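Local coordinates for protein beta-glucosidase (PDB 6JXG) that probably hydrolyses terminal, non-reducing beta-D-glucosyl residues to release beta-D-glucose, as a secreted family 3 glycoside hydrolase of cellulose breakdown, at residues P1-W6 against D224-F228; Q583-L587 against Y696-S700. All blocks are in the same frame, centred on the assembly; numbering follows the deposited sequence.

Contact 1 of 2, residues P1-W6 against D224-F228; sequences PGDGDW and DFQGF
Gln226, in the loop that leads into strand 228-231, packs against Trp6 and Gly2 of the N-terminal segment; that strand is an outermost one of the mixed, largely parallel sheet in the TIM-barrel-type N-terminal domain of family 3 glycoside hydrolases. Its CB sits over one face of the Trp6 indole, a CH-pi contact 3.6 Å from the centroid of the five-membered ring and 20° off the normal. Farther along the same face, Gly227 N stands over the rim, 4.0 Å from Trp6 CH2. Beyond CB the glutamine chain bends, and the amide ends up beside the backbone of Gly2 and Asp3. There Gly2 N donates to Gln226 OE1 at 2.7 Å, from above the carbonyl plane and with a bent N-H...O angle of 132°. At the other end of the amide, Gln226 NE2 donates to Asp224 O at 3.1 Å, so both ends are gripped and the amide's flip is fixed. The carboxylates of Asp3 and Asp224 meet with their planes 66° apart, and Asp3 OD2 lies 2.6 Å from Asp224 OD1, close enough that one of the two acids probably carries a proton. One shell out, a type II' turn from Asp3 to Trp6 brings the indole back against the glutamine; the ring stacks with Phe294 of helix 278-294, and Trp6 NE1 bonds to Asn193 OD1.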
ATOM      1  N   PRO A   1       0.415   4.502 -29.590  1.00 39.74           N
ATOM      2  CA  PRO A   1       1.356   5.513 -29.067  1.00 37.41           C
ATOM      3  C   PRO A   1       0.736   6.901 -28.924  1.00 36.56           C
ATOM      4  O   PRO A   1       0.102   7.379 -29.870  1.00 31.62           O
ATOM      5  CB  PRO A   1       2.476   5.536 -30.127  1.00 41.51           C
ATOM      6  CG  PRO A   1       2.461   4.142 -30.704  1.00 45.60           C
ATOM      7  CD  PRO A   1       1.024   3.685 -30.667  1.00 43.49           C
ATOM      8  N   GLY A   2       0.899   7.535 -27.759  1.00 35.19           N
ATOM      9  CA  GLY A   2       0.359   8.875 -27.494  1.00 29.74           C
ATOM     10  C   GLY A   2      -1.124   8.964 -27.117  1.00 30.16           C
ATOM     11  O   GLY A   2      -1.656  10.059 -26.966  1.00 24.73           O
ATOM     12  N   ASP A   3      -1.798   7.826 -26.971  1.00 30.41           N
ATOM     13  CA  ASP A   3      -3.206   7.766 -26.505  1.00 31.23           C
ATOM     14  C   ASP A   3      -3.396   8.463 -25.137  1.00 34.61           C
ATOM     15  O   ASP A   3      -2.431   8.634 -24.394  1.00 28.80           O
ATOM     16  CB  ASP A   3      -3.636   6.303 -26.354  1.00 31.15           C
ATOM     17  CG  ASP A   3      -4.051   5.662 -27.665  1.00 35.68           C
ATOM     18  OD1 ASP A   3      -4.062   6.340 -28.721  1.00 34.15           O
ATOM     19  OD2 ASP A   3      -4.417   4.474 -27.619  1.00 32.29           O
ATOM     20  N   GLY A   4      -4.635   8.859 -24.789  1.00 34.07           N
ATOM     21  CA  GLY A   4      -4.856   9.599 -23.494  1.00 34.35           C
ATOM     22  C   GLY A   4      -4.169  10.960 -23.474  1.00 34.05           C
ATOM     23  O   GLY A   4      -4.278  11.715 -24.438  1.00 32.23           O
ATOM     24  N   ASP A   5      -3.444  11.263 -22.397  1.00 26.69           N
ATOM     25  CA  ASP A   5      -2.751  12.521 -22.173  1.00 23.66           C
ATOM     26  C   ASP A   5      -1.249  12.595 -22.670  1.00 26.42           C
ATOM     27  O   ASP A   5      -0.512  13.569 -22.479  1.00 25.94           O
ATOM     28  CB  ASP A   5      -2.766  12.826 -20.669  1.00 26.19           C
ATOM     29  CG  ASP A   5      -4.201  12.913 -20.070  1.00 28.98           C
ATOM     30  OD1 ASP A   5      -5.140  13.233 -20.822  1.00 30.19           O
ATOM     31  OD2 ASP A   5      -4.394  12.702 -18.841  1.00 24.12           O
ATOM     32  N   TRP A   6      -0.839  11.555 -23.367  1.00 24.95           N
ATOM     33  CA  TRP A   6       0.565  11.302 -23.658  1.00 18.91           C
ATOM     34  C   TRP A   6       1.062  11.768 -25.064  1.00 16.18           C
ATOM     35  O   TRP A   6       2.220  11.517 -25.448  1.00 13.10           O
ATOM     36  CB  TRP A   6       0.662   9.791 -23.570  1.00 17.35           C
ATOM     37  CG  TRP A   6       0.599   9.342 -22.182  1.00 16.48           C
ATOM     38  CD1 TRP A   6      -0.506   9.221 -21.359  1.00 18.29           C
ATOM     39  CD2 TRP A   6       1.718   8.987 -21.403  1.00 14.50           C
ATOM     40  NE1 TRP A   6      -0.111   8.759 -20.104  1.00 16.90           N
ATOM     41  CE2 TRP A   6       1.251   8.646 -20.104  1.00 15.83           C
ATOM     42  CE3 TRP A   6       3.070   8.891 -21.671  1.00 14.58           C
ATOM     43  CZ2 TRP A   6       2.109   8.246 -19.097  1.00 15.34           C
ATOM     44  CZ3 TRP A   6       3.935   8.477 -20.622  1.00 15.16           C
ATOM     45  CH2 TRP A   6       3.442   8.136 -19.396  1.00 14.40           C
ATOM     46  N   ASP A 224      -3.707  -0.178 -22.505  1.00 13.24           N
ATOM     47  CA  ASP A 224      -3.176   0.921 -23.279  1.00 14.07           C
ATOM     48  C   ASP A 224      -2.173   1.776 -22.516  1.00 14.74           C
ATOM     49  O   ASP A 224      -2.127   3.005 -22.671  1.00 15.22           O
ATOM     50  CB  ASP A 224      -4.335   1.746 -23.785  1.00 16.55           C
ATOM     51  CG  ASP A 224      -3.990   2.574 -25.020  1.00 17.93           C
ATOM     52  OD1 ASP A 224      -4.610   3.645 -25.149  1.00 19.39           O
ATOM     53  OD2 ASP A 224      -3.060   2.206 -25.753  1.00 18.14           O
ATOM     54  N   PHE A 225      -1.331   1.093 -21.744  1.00 13.21           N
ATOM     55  CA  PHE A 225      -0.350   1.757 -20.958  1.00 13.41           C
ATOM     56  C   PHE A 225       0.692   2.426 -21.881  1.00 14.27           C
ATOM     57  O   PHE A 225       1.277   1.759 -22.777  1.00 14.68           O
ATOM     58  CB  PHE A 225       0.299   0.708 -20.071  1.00 13.14           C
ATOM     59  CG  PHE A 225       1.479   1.209 -19.263  1.00 13.86           C
ATOM     60  CD1 PHE A 225       1.362   2.303 -18.391  1.00 14.33           C
ATOM     61  CD2 PHE A 225       2.704   0.534 -19.316  1.00 12.96           C
ATOM     62  CE1 PHE A 225       2.473   2.720 -17.614  1.00 13.04           C
ATOM     63  CE2 PHE A 225       3.802   1.017 -18.593  1.00 13.94           C
ATOM     64  CZ  PHE A 225       3.667   2.068 -17.733  1.00 12.57           C
ATOM     65  N   GLN A 226       0.945   3.707 -21.650  1.00 14.03           N
ATOM     66  CA  GLN A 226       1.844   4.502 -22.498  1.00 14.09           C
ATOM     67  C   GLN A 226       3.266   4.670 -21.945  1.00 14.12           C
ATOM     68  O   GLN A 226       4.161   5.034 -22.715  1.00 14.51           O
ATOM     69  CB  GLN A 226       1.247   5.877 -22.777  1.00 13.66           C
ATOM     70  CG  GLN A 226      -0.109   5.863 -23.470  1.00 16.03           C
ATOM     71  CD  GLN A 226       0.023   5.325 -24.863  1.00 17.22           C
ATOM     72  OE1 GLN A 226       0.870   5.805 -25.649  1.00 19.42           O
ATOM     73  NE2 GLN A 226      -0.759   4.300 -25.190  1.00 17.32           N
ATOM     74  N   GLY A 227       3.497   4.337 -20.658  1.00 13.42           N
ATOM     75  CA  GLY A 227       4.809   4.327 -20.085  1.00 12.07           C
ATOM     76  C   GLY A 227       5.647   3.077 -20.347  1.00 11.66           C
ATOM     77  O   GLY A 227       5.447   2.310 -21.324  1.00 10.95           O
ATOM     78  N   PHE A 228       6.548   2.816 -19.425  1.00 10.40           N
ATOM     79  CA  PHE A 228       7.551   1.831 -19.609  1.00 10.35           C
ATOM     80  C   PHE A 228       7.520   0.833 -18.440  1.00 10.54           C
ATOM     81  O   PHE A 228       7.097   1.168 -17.336  1.00 10.64           O
ATOM     82  CB  PHE A 228       8.931   2.414 -19.806  1.00 10.24           C
ATOM     83  CG  PHE A 228       9.529   2.996 -18.608  1.00 11.17           C
ATOM     84  CD1 PHE A 228      10.386   2.247 -17.797  1.00 10.55           C
ATOM     85  CD2 PHE A 228       9.302   4.360 -18.300  1.00 10.49           C
ATOM     86  CE1 PHE A 228      10.962   2.807 -16.687  1.00 11.33           C
ATOM     87  CE2 PHE A 228       9.900   4.933 -17.208  1.00 10.71           C
ATOM     88  CZ  PHE A 228      10.773   4.180 -16.390  1.00 11.44           C
TER

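Contact 2 of 2, residues Q583-L587 against Y696-S700; sequences QYSQL and YVGAS
Tyr584 and Leu587 reach from strand 582-591 to strand 692-698 across the interior of the fibronectin type III-like beta-sandwich. The two strand segments run 8.4 Å apart at 143°, roughly antiparallel but in different sheets, and side chains fill the space between them. The apolar contacts centre on Val697, whose two methyls are shared out: CG1 meets the edge of the Tyr584 ring, 4.1 Å from CD1, while CG2 touches Leu587 CD2 at 4.0 Å. With CG1 anti to the backbone N (chi1 171°), the valine can address both residues at once. Beyond the valine, the phenol end passes obliquely by the Gly698-Ala699 peptide, with Tyr584 CZ 3.7 Å from Gly698 C, and ends near Ala699 CB, 3.8 Å from Tyr584 OH. The hydroxyl finds its strongest polar partner outside the two segments: Tyr584 OH is hydrogen-bonded to Glu630 OE1. With an alanine here, Glu630 would probably lose this hydrogen-bond partner and a gap is likely to open beside Val697 and Ala699. Around the pair, Leu587 also rests on Val616 of strand 612-622, Val697 on Leu634 of strand 628-637, and the Tyr584 side chain on Arg705 and Leu706 of strand 704-711.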
ATOM      1  N   GLN A 583     -24.947   8.235  13.333  1.00 15.02           N
ATOM      2  CA  GLN A 583     -26.205   7.731  12.816  1.00 16.48           C
ATOM      3  C   GLN A 583     -26.362   8.084  11.359  1.00 16.43           C
ATOM      4  O   GLN A 583     -25.942   9.145  10.938  1.00 17.96           O
ATOM      5  CB  GLN A 583     -27.370   8.285  13.603  1.00 21.09           C
ATOM      6  CG  GLN A 583     -27.431   7.672  14.999  1.00 23.54           C
ATOM      7  CD  GLN A 583     -28.381   8.431  15.893  1.00 28.81           C
ATOM      8  OE1 GLN A 583     -28.874   9.496  15.529  1.00 30.54           O
ATOM      9  NE2 GLN A 583     -28.601   7.911  17.087  1.00 34.28           N
ATOM     10  N   TYR A 584     -26.939   7.173  10.595  1.00 14.19           N
ATOM     11  CA  TYR A 584     -26.987   7.341   9.159  1.00 13.89           C
ATOM     12  C   TYR A 584     -28.454   7.422   8.731  1.00 14.07           C
ATOM     13  O   TYR A 584     -29.274   6.698   9.270  1.00 13.47           O
ATOM     14  CB  TYR A 584     -26.402   6.126   8.512  1.00 14.13           C
ATOM     15  CG  TYR A 584     -24.915   5.956   8.526  1.00 14.27           C
ATOM     16  CD1 TYR A 584     -24.206   5.820   7.321  1.00 15.66           C
ATOM     17  CD2 TYR A 584     -24.233   5.794   9.717  1.00 16.27           C
ATOM     18  CE1 TYR A 584     -22.844   5.563   7.304  1.00 15.14           C
ATOM     19  CE2 TYR A 584     -22.854   5.627   9.702  1.00 15.72           C
ATOM     20  CZ  TYR A 584     -22.186   5.475   8.503  1.00 15.05           C
ATOM     21  OH  TYR A 584     -20.835   5.338   8.481  1.00 15.10           O
ATOM     22  N   SER A 585     -28.776   8.254   7.771  1.00 14.17           N
ATOM     23  CA  SER A 585     -30.110   8.301   7.238  1.00 16.44           C
ATOM     24  C   SER A 585     -30.092   8.874   5.820  1.00 16.43           C
ATOM     25  O   SER A 585     -29.039   9.196   5.263  1.00 15.52           O
ATOM     26  CB  SER A 585     -31.014   9.138   8.130  1.00 16.53           C
ATOM     27  OG  SER A 585     -30.562  10.460   8.169  1.00 16.93           O
ATOM     28  N   GLN A 586     -31.286   9.020   5.267  1.00 18.13           N
ATOM     29  CA  GLN A 586     -31.495   9.738   4.009  1.00 18.89           C
ATOM     30  C   GLN A 586     -30.682   9.216   2.825  1.00 18.33           C
ATOM     31  O   GLN A 586     -29.920   9.940   2.200  1.00 17.94           O
ATOM     32  CB  GLN A 586     -31.263  11.228   4.256  1.00 19.93           C
ATOM     33  CG  GLN A 586     -32.383  11.820   5.120  1.00 26.05           C
ATOM     34  CD  GLN A 586     -32.374  13.332   5.156  1.00 29.86           C
ATOM     35  OE1 GLN A 586     -32.188  13.999   4.110  1.00 39.18           O
ATOM     36  NE2 GLN A 586     -32.576  13.894   6.337  1.00 34.82           N
ATOM     37  N   LEU A 587     -30.826   7.943   2.499  1.00 17.34           N
ATOM     38  CA  LEU A 587     -30.074   7.415   1.393  1.00 17.26           C
ATOM     39  C   LEU A 587     -30.680   7.948   0.112  1.00 17.43           C
ATOM     40  O   LEU A 587     -31.874   7.932  -0.024  1.00 16.44           O
ATOM     41  CB  LEU A 587     -30.278   5.938   1.360  1.00 21.13           C
ATOM     42  CG  LEU A 587     -29.317   4.909   0.847  1.00 22.85           C
ATOM     43  CD1 LEU A 587     -30.022   3.841   0.095  1.00 24.21           C
ATOM     44  CD2 LEU A 587     -28.092   5.349   0.153  1.00 23.35           C
ATOM     45  N   TYR A 696     -25.512  -0.956  -0.128  1.00 13.33           N
ATOM     46  CA  TYR A 696     -25.410  -1.125   1.300  1.00 12.85           C
ATOM     47  C   TYR A 696     -24.536  -0.029   1.805  1.00 12.59           C
ATOM     48  O   TYR A 696     -23.384   0.030   1.375  1.00 13.85           O
ATOM     49  CB  TYR A 696     -24.870  -2.485   1.712  1.00 13.30           C
ATOM     50  CG  TYR A 696     -25.638  -3.590   1.117  1.00 15.44           C
ATOM     51  CD1 TYR A 696     -26.974  -3.832   1.495  1.00 15.85           C
ATOM     52  CD2 TYR A 696     -25.083  -4.410   0.174  1.00 16.10           C
ATOM     53  CE1 TYR A 696     -27.686  -4.868   0.952  1.00 16.58           C
ATOM     54  CE2 TYR A 696     -25.823  -5.444  -0.393  1.00 17.13           C
ATOM     55  CZ  TYR A 696     -27.096  -5.667   0.019  1.00 17.18           C
ATOM     56  OH  TYR A 696     -27.808  -6.668  -0.540  1.00 20.81           O
ATOM     57  N   VAL A 697     -25.080   0.905   2.599  1.00 12.50           N
ATOM     58  CA  VAL A 697     -24.260   1.998   3.120  1.00 12.46           C
ATOM     59  C   VAL A 697     -24.139   1.829   4.618  1.00 14.11           C
ATOM     60  O   VAL A 697     -25.149   1.620   5.315  1.00 14.17           O
ATOM     61  CB  VAL A 697     -24.786   3.387   2.724  1.00 13.05           C
ATOM     62  CG1 VAL A 697     -24.019   4.507   3.465  1.00 13.62           C
ATOM     63  CG2 VAL A 697     -24.741   3.542   1.232  1.00 13.44           C
ATOM     64  N   GLY A 698     -22.901   1.903   5.132  1.00 12.81           N
ATOM     65  CA  GLY A 698     -22.719   1.851   6.560  1.00 13.87           C
ATOM     66  C   GLY A 698     -21.316   2.148   7.076  1.00 13.07           C
ATOM     67  O   GLY A 698     -20.518   2.753   6.376  1.00 14.28           O
ATOM     68  N   ALA A 699     -21.076   1.740   8.322  1.00 12.18           N
ATOM     69  CA  ALA A 699     -19.874   2.029   9.033  1.00 12.12           C
ATOM     70  C   ALA A 699     -18.771   0.960   8.864  1.00 12.12           C
ATOM     71  O   ALA A 699     -17.655   1.186   9.313  1.00 12.59           O
ATOM     72  CB  ALA A 699     -20.245   2.210  10.496  1.00 12.12           C
ATOM     73  N   SER A 700     -19.062  -0.144   8.189  1.00 11.37           N
ATOM     74  CA  SER A 700     -18.148  -1.255   8.000  1.00 12.29           C
ATOM     75  C   SER A 700     -18.766  -2.191   6.963  1.00 12.48           C
ATOM     76  O   SER A 700     -19.886  -1.954   6.526  1.00 12.66           O
ATOM     77  CB  SER A 700     -17.818  -2.025   9.306  1.00 13.26           C
ATOM     78  OG  SER A 700     -18.738  -3.037   9.528  1.00 12.93           O
TER

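Contact 1 and contact 2 belong to different parts of the chain: one fastens the N-terminus to the TIM-barrel-type domain, the other packs the two sheets of the C-terminal fibronectin-like sandwich. Their centres are 39 Å apart and their nearest atoms about 30 Å, so they do not touch, and contact 1 closes along the chain before contact 2 opens. A loop ties the regions more closely than these distances suggest: Asp224 and Gln226 of contact 1 touch Pro603, which lies between strand 582-591 and strand 612-622, the sheet partner of the strand carrying Tyr584. Both are structural packing, and the contact centres lie 24 and 27 Å from the centre of the chain respectively.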